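Side-chain contacts in 2-C-methyl-D-erythritol 4-phosphate cytidylyltransferase (Anaerococcus prevotii, PDB 4KT7), which probably catalyses the transfer of a cytidylyl group from CTP to 2-C-methyl-D-erythritol 4-phosphate in the DXP pathway of isoprenoid biosynthesis: residues Ile67-Leu72 with Ile79-Gly84; Asn126-Asn131 with Pro168-Lys173; Val144-Ile147 with Val153-Thr156. All coordinates share one frame; numbering follows the deposited sequence.

Contact 1: residues Ile67-Leu72 with Ile79-Gly84; sequences IIKDIL and IRYVYG
Leu-72 and Ile-68, one helical turn apart, meet Ile-79 and Tyr-81 where helix 65-73 packs on strand 79-83. The two elements form the second half of a beta-alpha-beta unit that starts with strand 55-60, and the axes of the two short segments run nearly antiparallel (169°), with a closest approach of 10.0 Å. Packing is tight at the Leu-72 end. Its two methyl branches divide the work: CD2 touches CG2 of Ile-79 at 3.5 Å, while CD1 comes to the edge of the Tyr-81 ring, 3.6 Å from CD2 of that ring. Leu-72 also touches Leu-58 of strand 55-60 and Leu-44 of helix 39-48. Ile-68 adds a looser touch, its CG2 reaching Tyr-81 CD2 at 3.9 Å.

Toward solvent the contact thins out to a single lysine. Tyr-81 has its CG between the backbone N and the carbonyl carbon (chi1 65°), which lays the ring across the helix and brings the hydroxyl to Glu-65, its hydrogen-bond partner in the first turn. Lys-69 runs extended beyond CG past this phenol, contributing methylenes and no hydrogen bond; its CE lies 3.2 Å from Tyr-81 OH.

Contact 2: residues Asn126-Asn131 with Pro168-Lys173; sequences NALRKN and PQAFDK
Leu-128 turns its CG away from its own carbonyl carbon and beside the backbone N (chi1 -70°), and a chi2 of 162° then spreads the two methyl groups along strand 168-172. CD1 drops onto the CB of Ala-170 at 3.8 Å, the closest meeting of side chains between the segments. CD2 lies farther along the strand, against the peptide link that follows Ala-170, 3.8 Å from Phe-171 N. One leucine therefore spans a small side chain and the backbone next to it. The methyl of Ala-170 points toward Leu-128, whereas the CB of Phe-171 points away, so that the phenyl ring belongs to the other face of the sheet, where it touches Ala-133.

No hydrogen bond links the two segments, and the contact is a small, buried apolar one. Val-134 of the adjacent strand also touches Leu-128, and Thr-124 and Leu-107 pack on Ala-170.

The turn that carries Leu-128 is fastened by Asn-131. Its ND2 donates to Ala-127 O at 2.8 Å, on a lone pair in the carbonyl plane, and the acceptor lies close to the plane of the amide. The N-H...O angle of 157° makes this a fairly straight bond, whereas the backbone bond from Asn-131 N to the same oxygen is weak. With ND2 so engaged, the amide turns its OD1 to Tyr-152 OH of the second subunit.

At the C-terminal end of the strand Asp-172 is the N-cap of helix 173-184, its OD1 accepting from Leu-175 N. Leu-128, on the stretch following helix 118-127, packs on strand 168-172, while Thr-124 of the helix itself touches Ala-170; the layering of helix on sheet is that of an alpha/beta nucleotidyltransferase of the GT-A clan.

Contact 3: residues Val144-Ile147 with Val153-Thr156; sequences VKII and VDFT
A classic beta bulge interrupts the pairing: Asp-154 and Phe-155 both face Ile-146, and its carbonyl oxygen accepts from two successive backbone N-H groups. Asp-154 N gives the shorter bond, 2.8 Å to Ile-146 O and in the carbonyl plane, though bent at N-H...O (138°). Phe-155 N gives a longer one, 3.3 Å to Ile-146 O, and is tilted 17° from that plane. In return Ile-146 N reaches Phe-155 O at 3.0 Å, almost in line with the C=O bond.

Ile-146 and Phe-155, the hydrogen-bonded pair, project on the same face of the hairpin, their side chains lying alongside one another, with Ile-146 CG1 3.7 Å from Phe-155 CZ. The two strands make up a beta hairpin that reaches out to the second subunit, where Val-144 to Ile-146 pair with an antiparallel strand of that chain. Lys-145 bends at chi2 (-96°), so that its CD passes Val-153 CG1 and NZ donates to Thr-156 OG1 at 3.0 Å. NZ also forms a salt bridge with Asp-192 of the second subunit, and Thr-156 OG1 is hydrogen-bonded to Glu-198 of that subunit. Near the turn a water donates to both Ile-147 O and Asp-154 OD2, bridging the two strands.

Overall arrangement
From the N terminus, the chain first closes a short loop at contact 1, where strand 79-83 returns along helix 65-73 at the flank of the central mixed sheet. Contact 2 opens later, at the end of helix 118-127, and closes only when strand 168-172 comes back into the same sheet. Within that long excursion lies contact 3, which ends a much shorter hairpin loop of its own; no contacts cross. Contact 1 ties a helix, and contact 2 the turn after a helix, to one sheet, their centres about 25 Å apart, whereas contact 3 shapes an arm directed at the second subunit. The centres of contacts 1 and 3 are about 43 Å apart, on opposite sides of the chain's centre.

Contact 1: residues Ile67-Leu72 with Ile79-Gly84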
ATOM      1  N   ILE A  67      24.746 -14.763 -16.110  1.00 42.97           N
ATOM      2  CA  ILE A  67      23.398 -15.302 -15.979  1.00 45.72           C
ATOM      3  C   ILE A  67      22.415 -14.545 -16.876  1.00 44.09           C
ATOM      4  O   ILE A  67      21.448 -15.128 -17.384  1.00 39.03           O
ATOM      5  CB  ILE A  67      22.922 -15.270 -14.513  1.00 44.68           C
ATOM      6  CG1 ILE A  67      23.934 -15.998 -13.626  1.00 46.17           C
ATOM      7  CG2 ILE A  67      21.547 -15.892 -14.374  1.00 41.87           C
ATOM      8  CD1 ILE A  67      24.150 -17.453 -13.996  1.00 49.97           C
ATOM      9  N   ILE A  68      22.661 -13.251 -17.081  1.00 34.83           N
ATOM     10  CA  ILE A  68      21.845 -12.481 -18.020  1.00 33.16           C
ATOM     11  C   ILE A  68      21.967 -13.023 -19.442  1.00 36.46           C
ATOM     12  O   ILE A  68      20.960 -13.157 -20.144  1.00 35.02           O
ATOM     13  CB  ILE A  68      22.180 -10.980 -18.002  1.00 31.35           C
ATOM     14  CG1 ILE A  68      21.671 -10.345 -16.703  1.00 32.74           C
ATOM     15  CG2 ILE A  68      21.508 -10.264 -19.167  1.00 30.05           C
ATOM     16  CD1 ILE A  68      20.146 -10.297 -16.601  1.00 31.17           C
ATOM     17  N   LYS A  69      23.191 -13.353 -19.856  1.00 36.20           N
ATOM     18  CA  LYS A  69      23.423 -13.942 -21.169  1.00 45.49           C
ATOM     19  C   LYS A  69      22.676 -15.268 -21.335  1.00 44.18           C
ATOM     20  O   LYS A  69      22.103 -15.552 -22.396  1.00 42.04           O
ATOM     21  CB  LYS A  69      24.921 -14.178 -21.382  1.00 48.83           C
ATOM     22  CG  LYS A  69      25.762 -12.917 -21.469  1.00 51.54           C
ATOM     23  CD  LYS A  69      27.236 -13.276 -21.685  1.00 59.86           C
ATOM     24  CE  LYS A  69      28.096 -12.035 -21.906  1.00 65.84           C
ATOM     25  NZ  LYS A  69      29.553 -12.355 -22.048  1.00 71.24           N
ATOM     26  N   ASP A  70      22.699 -16.088 -20.288  1.00 41.52           N
ATOM     27  CA  ASP A  70      22.067 -17.405 -20.335  1.00 48.33           C
ATOM     28  C   ASP A  70      20.557 -17.249 -20.468  1.00 42.18           C
ATOM     29  O   ASP A  70      19.895 -17.984 -21.199  1.00 42.40           O
ATOM     30  CB  ASP A  70      22.389 -18.205 -19.072  1.00 51.19           C
ATOM     31  CG  ASP A  70      23.852 -18.605 -18.983  1.00 54.54           C
ATOM     32  OD1 ASP A  70      24.558 -18.553 -20.015  1.00 55.76           O
ATOM     33  OD2 ASP A  70      24.287 -18.988 -17.875  1.00 54.12           O
ATOM     34  N   ILE A  71      20.020 -16.275 -19.754  1.00 40.03           N
ATOM     35  CA  ILE A  71      18.601 -16.004 -19.808  1.00 41.82           C
ATOM     36  C   ILE A  71      18.216 -15.495 -21.196  1.00 39.41           C
ATOM     37  O   ILE A  71      17.195 -15.905 -21.754  1.00 42.41           O
ATOM     38  CB  ILE A  71      18.202 -15.020 -18.694  1.00 41.63           C
ATOM     39  CG1 ILE A  71      18.142 -15.767 -17.352  1.00 41.51           C
ATOM     40  CG2 ILE A  71      16.881 -14.328 -19.008  1.00 40.24           C
ATOM     41  CD1 ILE A  71      18.168 -14.849 -16.140  1.00 38.95           C
ATOM     42  N   LEU A  72      19.064 -14.651 -21.779  1.00 38.71           N
ATOM     43  CA  LEU A  72      18.751 -14.028 -23.068  1.00 40.06           C
ATOM     44  C   LEU A  72      18.837 -14.965 -24.271  1.00 38.22           C
ATOM     45  O   LEU A  72      18.268 -14.666 -25.325  1.00 40.85           O
ATOM     46  CB  LEU A  72      19.616 -12.784 -23.305  1.00 38.27           C
ATOM     47  CG  LEU A  72      19.186 -11.582 -22.474  1.00 40.60           C
ATOM     48  CD1 LEU A  72      20.001 -10.342 -22.815  1.00 46.30           C
ATOM     49  CD2 LEU A  72      17.714 -11.326 -22.717  1.00 36.45           C
ATOM     50  N   ILE A  79      16.383  -8.001 -28.300  1.00 48.35           N
ATOM     51  CA  ILE A  79      16.609  -7.785 -26.878  1.00 46.40           C
ATOM     52  C   ILE A  79      18.100  -7.695 -26.595  1.00 44.76           C
ATOM     53  O   ILE A  79      18.868  -8.567 -26.999  1.00 46.47           O
ATOM     54  CB  ILE A  79      16.029  -8.942 -26.043  1.00 47.32           C
ATOM     55  CG1 ILE A  79      14.549  -9.144 -26.363  1.00 49.00           C
ATOM     56  CG2 ILE A  79      16.224  -8.684 -24.556  1.00 45.84           C
ATOM     57  CD1 ILE A  79      13.833 -10.034 -25.365  1.00 50.70           C
ATOM     58  N   ARG A  80      18.518  -6.647 -25.899  1.00 37.47           N
ATOM     59  CA  ARG A  80      19.915  -6.548 -25.494  1.00 36.38           C
ATOM     60  C   ARG A  80      20.009  -5.919 -24.117  1.00 30.62           C
ATOM     61  O   ARG A  80      18.989  -5.565 -23.516  1.00 35.60           O
ATOM     62  CB  ARG A  80      20.722  -5.751 -26.520  1.00 39.56           C
ATOM     63  CG  ARG A  80      20.200  -4.343 -26.729  1.00 40.98           C
ATOM     64  CD  ARG A  80      20.924  -3.608 -27.860  1.00 43.05           C
ATOM     65  NE  ARG A  80      20.563  -2.190 -27.855  1.00 45.69           N
ATOM     66  CZ  ARG A  80      19.533  -1.683 -28.523  1.00 45.06           C
ATOM     67  NH1 ARG A  80      18.774  -2.479 -29.265  1.00 46.46           N
ATOM     68  NH2 ARG A  80      19.259  -0.383 -28.448  1.00 36.04           N
ATOM     69  N   TYR A  81      21.230  -5.780 -23.613  1.00 26.67           N
ATOM     70  CA  TYR A  81      21.425  -5.235 -22.273  1.00 24.90           C
ATOM     71  C   TYR A  81      22.550  -4.219 -22.210  1.00 35.46           C
ATOM     72  O   TYR A  81      23.500  -4.282 -23.005  1.00 31.26           O
ATOM     73  CB  TYR A  81      21.685  -6.374 -21.278  1.00 25.93           C
ATOM     74  CG  TYR A  81      22.972  -7.149 -21.512  1.00 28.20           C
ATOM     75  CD1 TYR A  81      24.188  -6.693 -21.014  1.00 33.96           C
ATOM     76  CD2 TYR A  81      22.958  -8.360 -22.195  1.00 33.77           C
ATOM     77  CE1 TYR A  81      25.356  -7.413 -21.212  1.00 34.17           C
ATOM     78  CE2 TYR A  81      24.123  -9.082 -22.404  1.00 36.83           C
ATOM     79  CZ  TYR A  81      25.316  -8.601 -21.907  1.00 40.03           C
ATOM     80  OH  TYR A  81      26.470  -9.319 -22.106  1.00 42.78           O
ATOM     81  N   VAL A  82      22.432  -3.294 -21.256  1.00 25.41           N
ATOM     82  CA  VAL A  82      23.506  -2.373 -20.888  1.00 31.02           C
ATOM     83  C   VAL A  82      23.734  -2.443 -19.380  1.00 29.47           C
ATOM     84  O   VAL A  82      22.862  -2.918 -18.637  1.00 27.96           O
ATOM     85  CB  VAL A  82      23.186  -0.905 -21.294  1.00 24.28           C
ATOM     86  CG1 VAL A  82      23.227  -0.765 -22.811  1.00 25.81           C
ATOM     87  CG2 VAL A  82      21.831  -0.487 -20.771  1.00 22.19           C
ATOM     88  N   TYR A  83      24.894  -1.976 -18.923  1.00 23.97           N
ATOM     89  CA  TYR A  83      25.179  -1.958 -17.492  1.00 21.72           C
ATOM     90  C   TYR A  83      24.421  -0.799 -16.851  1.00 21.35           C
ATOM     91  O   TYR A  83      24.308   0.282 -17.438  1.00 19.96           O
ATOM     92  CB  TYR A  83      26.675  -1.769 -17.221  1.00 23.07           C
ATOM     93  CG  TYR A  83      27.584  -2.911 -17.640  1.00 25.42           C
ATOM     94  CD1 TYR A  83      27.089  -4.175 -17.902  1.00 33.58           C
ATOM     95  CD2 TYR A  83      28.955  -2.707 -17.758  1.00 31.35           C
ATOM     96  CE1 TYR A  83      27.946  -5.217 -18.276  1.00 38.74           C
ATOM     97  CE2 TYR A  83      29.810  -3.723 -18.129  1.00 38.63           C
ATOM     98  CZ  TYR A  83      29.309  -4.974 -18.385  1.00 40.78           C
ATOM     99  OH  TYR A  83      30.185  -5.969 -18.754  1.00 43.01           O
ATOM    100  N   GLY A  84      23.912  -1.006 -15.639  1.00 21.38           N
ATOM    101  CA  GLY A  84      23.237   0.071 -14.930  1.00 20.03           C
ATOM    102  C   GLY A  84      24.224   0.919 -14.141  1.00 23.73           C
ATOM    103  O   GLY A  84      25.428   0.811 -14.335  1.00 24.57           O
TER

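Contact 2: residues Asn126-Asn131 with Pro168-Lys173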
ATOM      1  N   ASN A 126      -1.225   2.139 -25.540  1.00 26.32           N
ATOM      2  CA  ASN A 126      -2.340   2.826 -26.199  1.00 20.12           C
ATOM      3  C   ASN A 126      -2.655   4.209 -25.621  1.00 19.32           C
ATOM      4  O   ASN A 126      -3.207   5.054 -26.318  1.00 17.69           O
ATOM      5  CB  ASN A 126      -3.592   1.950 -26.240  1.00 17.13           C
ATOM      6  CG  ASN A 126      -3.452   0.794 -27.219  1.00 37.72           C
ATOM      7  OD1 ASN A 126      -2.596   0.820 -28.115  1.00 29.99           O
ATOM      8  ND2 ASN A 126      -4.292  -0.223 -27.059  1.00 29.10           N
ATOM      9  N   ALA A 127      -2.302   4.454 -24.362  1.00 18.29           N
ATOM     10  CA  ALA A 127      -2.517   5.777 -23.797  1.00 22.89           C
ATOM     11  C   ALA A 127      -1.547   6.808 -24.415  1.00 28.55           C
ATOM     12  O   ALA A 127      -1.788   8.019 -24.347  1.00 21.65           O
ATOM     13  CB  ALA A 127      -2.383   5.743 -22.288  1.00 22.81           C
ATOM     14  N   LEU A 128      -0.464   6.328 -25.032  1.00 20.21           N
ATOM     15  CA  LEU A 128       0.483   7.225 -25.699  1.00 22.76           C
ATOM     16  C   LEU A 128      -0.085   7.826 -26.971  1.00 19.88           C
ATOM     17  O   LEU A 128       0.505   8.749 -27.534  1.00 25.86           O
ATOM     18  CB  LEU A 128       1.788   6.511 -26.028  1.00 15.74           C
ATOM     19  CG  LEU A 128       2.668   6.137 -24.841  1.00 16.33           C
ATOM     20  CD1 LEU A 128       3.657   5.081 -25.314  1.00 17.11           C
ATOM     21  CD2 LEU A 128       3.392   7.363 -24.334  1.00 20.24           C
ATOM     22  N   ARG A 129      -1.232   7.328 -27.430  1.00 24.17           N
ATOM     23  CA  ARG A 129      -1.838   7.882 -28.637  1.00 18.43           C
ATOM     24  C   ARG A 129      -2.166   9.370 -28.482  1.00 30.43           C
ATOM     25  O   ARG A 129      -2.013  10.153 -29.425  1.00 29.76           O
ATOM     26  CB  ARG A 129      -3.095   7.093 -29.041  1.00 21.99           C
ATOM     27  CG  ARG A 129      -3.652   7.506 -30.411  1.00 26.37           C
ATOM     28  CD  ARG A 129      -4.864   6.657 -30.829  1.00 27.63           C
ATOM     29  NE  ARG A 129      -5.890   6.650 -29.784  1.00 26.04           N
ATOM     30  CZ  ARG A 129      -6.885   7.527 -29.708  1.00 35.66           C
ATOM     31  NH1 ARG A 129      -6.994   8.485 -30.622  1.00 35.35           N
ATOM     32  NH2 ARG A 129      -7.772   7.441 -28.723  1.00 37.78           N
ATOM     33  N   LYS A 130      -2.593   9.771 -27.286  1.00 23.95           N
ATOM     34  CA  LYS A 130      -2.991  11.159 -27.067  1.00 21.39           C
ATOM     35  C   LYS A 130      -2.283  11.833 -25.896  1.00 22.80           C
ATOM     36  O   LYS A 130      -2.567  12.981 -25.582  1.00 24.47           O
ATOM     37  CB  LYS A 130      -4.504  11.238 -26.856  1.00 35.13           C
ATOM     38  CG  LYS A 130      -5.316  10.924 -28.111  1.00 44.58           C
ATOM     39  CD  LYS A 130      -6.713  10.444 -27.752  1.00 43.00           C
ATOM     40  CE  LYS A 130      -7.567  11.558 -27.180  1.00 44.14           C
ATOM     41  NZ  LYS A 130      -8.865  11.025 -26.664  1.00 48.33           N
ATOM     42  N   ASN A 131      -1.370  11.129 -25.240  1.00 20.82           N
ATOM     43  CA  ASN A 131      -0.661  11.712 -24.108  1.00 19.29           C
ATOM     44  C   ASN A 131       0.824  11.491 -24.278  1.00 21.02           C
ATOM     45  O   ASN A 131       1.237  10.493 -24.879  1.00 20.08           O
ATOM     46  CB  ASN A 131      -1.107  11.037 -22.817  1.00 18.80           C
ATOM     47  CG  ASN A 131      -2.610  11.083 -22.628  1.00 28.37           C
ATOM     48  OD1 ASN A 131      -3.167  12.118 -22.250  1.00 27.99           O
ATOM     49  ND2 ASN A 131      -3.277   9.945 -22.870  1.00 22.97           N
ATOM     50  N   PRO A 168       4.236  -0.707 -15.616  1.00 18.45           N
ATOM     51  CA  PRO A 168       4.957   0.233 -16.491  1.00 13.49           C
ATOM     52  C   PRO A 168       4.520   1.695 -16.440  1.00 16.91           C
ATOM     53  O   PRO A 168       3.470   2.061 -15.885  1.00 16.25           O
ATOM     54  CB  PRO A 168       4.680  -0.320 -17.891  1.00 20.03           C
ATOM     55  CG  PRO A 168       3.325  -0.929 -17.764  1.00 15.65           C
ATOM     56  CD  PRO A 168       3.336  -1.588 -16.387  1.00 15.44           C
ATOM     57  N   GLN A 169       5.391   2.526 -17.000  1.00 14.73           N
ATOM     58  CA  GLN A 169       5.131   3.922 -17.276  1.00 14.55           C
ATOM     59  C   GLN A 169       5.621   4.085 -18.713  1.00 18.85           C
ATOM     60  O   GLN A 169       6.410   3.268 -19.170  1.00 17.33           O
ATOM     61  CB  GLN A 169       5.973   4.799 -16.342  1.00 13.27           C
ATOM     62  CG  GLN A 169       5.663   4.645 -14.862  1.00 25.69           C
ATOM     63  CD  GLN A 169       6.341   5.721 -14.023  1.00 23.18           C
ATOM     64  OE1 GLN A 169       7.372   6.275 -14.413  1.00 19.27           O
ATOM     65  NE2 GLN A 169       5.753   6.036 -12.884  1.00 16.11           N
ATOM     66  N   ALA A 170       5.176   5.109 -19.434  1.00 12.29           N
ATOM     67  CA  ALA A 170       5.713   5.320 -20.784  1.00 12.10           C
ATOM     68  C   ALA A 170       5.625   6.788 -21.200  1.00 17.77           C
ATOM     69  O   ALA A 170       4.780   7.528 -20.690  1.00 20.67           O
ATOM     70  CB  ALA A 170       4.976   4.419 -21.798  1.00 13.87           C
ATOM     71  N   PHE A 171       6.495   7.200 -22.129  1.00 14.40           N
ATOM     72  CA  PHE A 171       6.660   8.620 -22.481  1.00 15.80           C
ATOM     73  C   PHE A 171       7.057   8.791 -23.929  1.00 23.18           C
ATOM     74  O   PHE A 171       7.603   7.864 -24.540  1.00 16.60           O
ATOM     75  CB  PHE A 171       7.778   9.264 -21.636  1.00 12.53           C
ATOM     76  CG  PHE A 171       7.671   8.965 -20.190  1.00 17.11           C
ATOM     77  CD1 PHE A 171       6.912   9.770 -19.353  1.00 16.82           C
ATOM     78  CD2 PHE A 171       8.289   7.846 -19.663  1.00 15.88           C
ATOM     79  CE1 PHE A 171       6.784   9.457 -18.010  1.00 19.93           C
ATOM     80  CE2 PHE A 171       8.171   7.543 -18.312  1.00 13.67           C
ATOM     81  CZ  PHE A 171       7.409   8.344 -17.499  1.00 11.69           C
ATOM     82  N   ASP A 172       6.796   9.990 -24.450  1.00 24.22           N
ATOM     83  CA  ASP A 172       7.455  10.519 -25.648  1.00 22.52           C
ATOM     84  C   ASP A 172       8.957  10.456 -25.380  1.00 22.07           C
ATOM     85  O   ASP A 172       9.427  10.925 -24.335  1.00 16.99           O
ATOM     86  CB  ASP A 172       6.985  11.970 -25.885  1.00 21.24           C
ATOM     87  CG  ASP A 172       7.597  12.605 -27.129  1.00 22.22           C
ATOM     88  OD1 ASP A 172       8.736  13.101 -27.044  1.00 26.19           O
ATOM     89  OD2 ASP A 172       6.941  12.648 -28.189  1.00 25.94           O
ATOM     90  N   LYS A 173       9.721   9.839 -26.279  1.00 21.08           N
ATOM     91  CA  LYS A 173      11.146   9.614 -26.009  1.00 14.96           C
ATOM     92  C   LYS A 173      11.994  10.887 -25.911  1.00 14.51           C
ATOM     93  O   LYS A 173      12.827  10.994 -25.023  1.00 19.67           O
ATOM     94  CB  LYS A 173      11.769   8.659 -27.046  1.00 23.88           C
ATOM     95  CG  LYS A 173      13.236   8.279 -26.762  1.00 24.19           C
ATOM     96  CD  LYS A 173      14.224   9.038 -27.650  1.00 28.79           C
ATOM     97  CE  LYS A 173      15.663   8.739 -27.204  1.00 34.24           C
ATOM     98  NZ  LYS A 173      16.698   9.528 -27.932  1.00 41.57           N
TER

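Contact 3: residues Val144-Ile147 with Val153-Thr156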
ATOM      1  N   VAL A 144      -5.111   6.751   3.371  1.00 19.81           N
ATOM      2  CA  VAL A 144      -3.969   7.650   3.489  1.00 20.43           C
ATOM      3  C   VAL A 144      -4.279   8.922   4.290  1.00 21.32           C
ATOM      4  O   VAL A 144      -5.369   9.485   4.166  1.00 23.72           O
ATOM      5  CB  VAL A 144      -3.484   8.072   2.088  1.00 20.74           C
ATOM      6  CG1 VAL A 144      -2.496   9.223   2.182  1.00 14.31           C
ATOM      7  CG2 VAL A 144      -2.850   6.880   1.391  1.00 22.62           C
ATOM      8  N   LYS A 145      -3.327   9.357   5.125  1.00 14.21           N
ATOM      9  CA  LYS A 145      -3.410  10.672   5.766  1.00 18.18           C
ATOM     10  C   LYS A 145      -2.165  11.445   5.399  1.00 21.94           C
ATOM     11  O   LYS A 145      -1.089  10.858   5.280  1.00 16.69           O
ATOM     12  CB  LYS A 145      -3.453  10.561   7.296  1.00 17.91           C
ATOM     13  CG  LYS A 145      -4.558   9.671   7.852  1.00 20.65           C
ATOM     14  CD  LYS A 145      -5.805  10.431   8.253  1.00 23.86           C
ATOM     15  CE  LYS A 145      -6.789   9.482   8.942  1.00 26.73           C
ATOM     16  NZ  LYS A 145      -8.072  10.182   9.276  1.00 27.15           N
ATOM     17  N   ILE A 146      -2.305  12.758   5.242  1.00 18.16           N
ATOM     18  CA  ILE A 146      -1.151  13.642   5.201  1.00 12.73           C
ATOM     19  C   ILE A 146      -0.899  14.148   6.616  1.00 17.80           C
ATOM     20  O   ILE A 146      -1.810  14.673   7.262  1.00 21.68           O
ATOM     21  CB  ILE A 146      -1.414  14.855   4.292  1.00 22.56           C
ATOM     22  CG1 ILE A 146      -1.750  14.386   2.878  1.00 22.30           C
ATOM     23  CG2 ILE A 146      -0.194  15.777   4.273  1.00 24.77           C
ATOM     24  CD1 ILE A 146      -0.706  13.463   2.314  1.00 21.46           C
ATOM     25  N   ILE A 147       0.326  13.989   7.117  1.00 19.73           N
ATOM     26  CA  ILE A 147       0.618  14.369   8.497  1.00 20.57           C
ATOM     27  C   ILE A 147       1.692  15.466   8.513  1.00 22.67           C
ATOM     28  O   ILE A 147       2.323  15.717   7.489  1.00 24.69           O
ATOM     29  CB  ILE A 147       1.095  13.158   9.300  1.00 21.46           C
ATOM     30  CG1 ILE A 147       2.523  12.823   8.900  1.00 31.59           C
ATOM     31  CG2 ILE A 147       0.183  11.933   9.039  1.00 18.62           C
ATOM     32  CD1 ILE A 147       3.298  12.147   9.979  1.00 32.14           C
ATOM     33  N   VAL A 153      -2.144  14.718  12.362  1.00 26.46           N
ATOM     34  CA  VAL A 153      -2.817  14.680  11.076  1.00 20.66           C
ATOM     35  C   VAL A 153      -3.044  16.098  10.535  1.00 28.20           C
ATOM     36  O   VAL A 153      -3.645  16.951  11.212  1.00 25.46           O
ATOM     37  CB  VAL A 153      -4.172  13.932  11.186  1.00 19.74           C
ATOM     38  CG1 VAL A 153      -4.982  14.054   9.880  1.00 20.67           C
ATOM     39  CG2 VAL A 153      -3.927  12.472  11.525  1.00 19.77           C
ATOM     40  N   ASP A 154      -2.552  16.355   9.323  1.00 24.16           N
ATOM     41  CA  ASP A 154      -2.906  17.574   8.611  1.00 26.82           C
ATOM     42  C   ASP A 154      -4.321  17.454   8.072  1.00 28.40           C
ATOM     43  O   ASP A 154      -5.207  18.199   8.474  1.00 37.55           O
ATOM     44  CB  ASP A 154      -1.943  17.830   7.449  1.00 35.62           C
ATOM     45  CG  ASP A 154      -0.853  18.812   7.803  1.00 47.30           C
ATOM     46  OD1 ASP A 154      -0.951  19.447   8.878  1.00 53.58           O
ATOM     47  OD2 ASP A 154       0.099  18.958   6.999  1.00 52.93           O
ATOM     48  N   PHE A 155      -4.536  16.502   7.168  1.00 28.12           N
ATOM     49  CA  PHE A 155      -5.875  16.241   6.641  1.00 22.89           C
ATOM     50  C   PHE A 155      -5.935  14.860   5.991  1.00 25.46           C
ATOM     51  O   PHE A 155      -4.901  14.219   5.754  1.00 20.55           O
ATOM     52  CB  PHE A 155      -6.275  17.328   5.623  1.00 26.69           C
ATOM     53  CG  PHE A 155      -5.495  17.260   4.333  1.00 26.24           C
ATOM     54  CD1 PHE A 155      -4.194  17.706   4.279  1.00 19.34           C
ATOM     55  CD2 PHE A 155      -6.058  16.723   3.190  1.00 24.12           C
ATOM     56  CE1 PHE A 155      -3.472  17.639   3.102  1.00 19.18           C
ATOM     57  CE2 PHE A 155      -5.342  16.658   2.002  1.00 20.32           C
ATOM     58  CZ  PHE A 155      -4.045  17.105   1.964  1.00 18.89           C
ATOM     59  N   THR A 156      -7.153  14.397   5.725  1.00 24.99           N
ATOM     60  CA  THR A 156      -7.362  13.137   5.044  1.00 19.46           C
ATOM     61  C   THR A 156      -7.739  13.451   3.613  1.00 30.07           C
ATOM     62  O   THR A 156      -8.779  14.065   3.372  1.00 24.78           O
ATOM     63  CB  THR A 156      -8.520  12.343   5.668  1.00 27.62           C
ATOM     64  OG1 THR A 156      -8.339  12.260   7.088  1.00 24.37           O
ATOM     65  CG2 THR A 156      -8.581  10.934   5.084  1.00 22.90           C
TER
HETATM   66  O   HOH W   1       2.429  17.819   5.424  1.00 27.87           O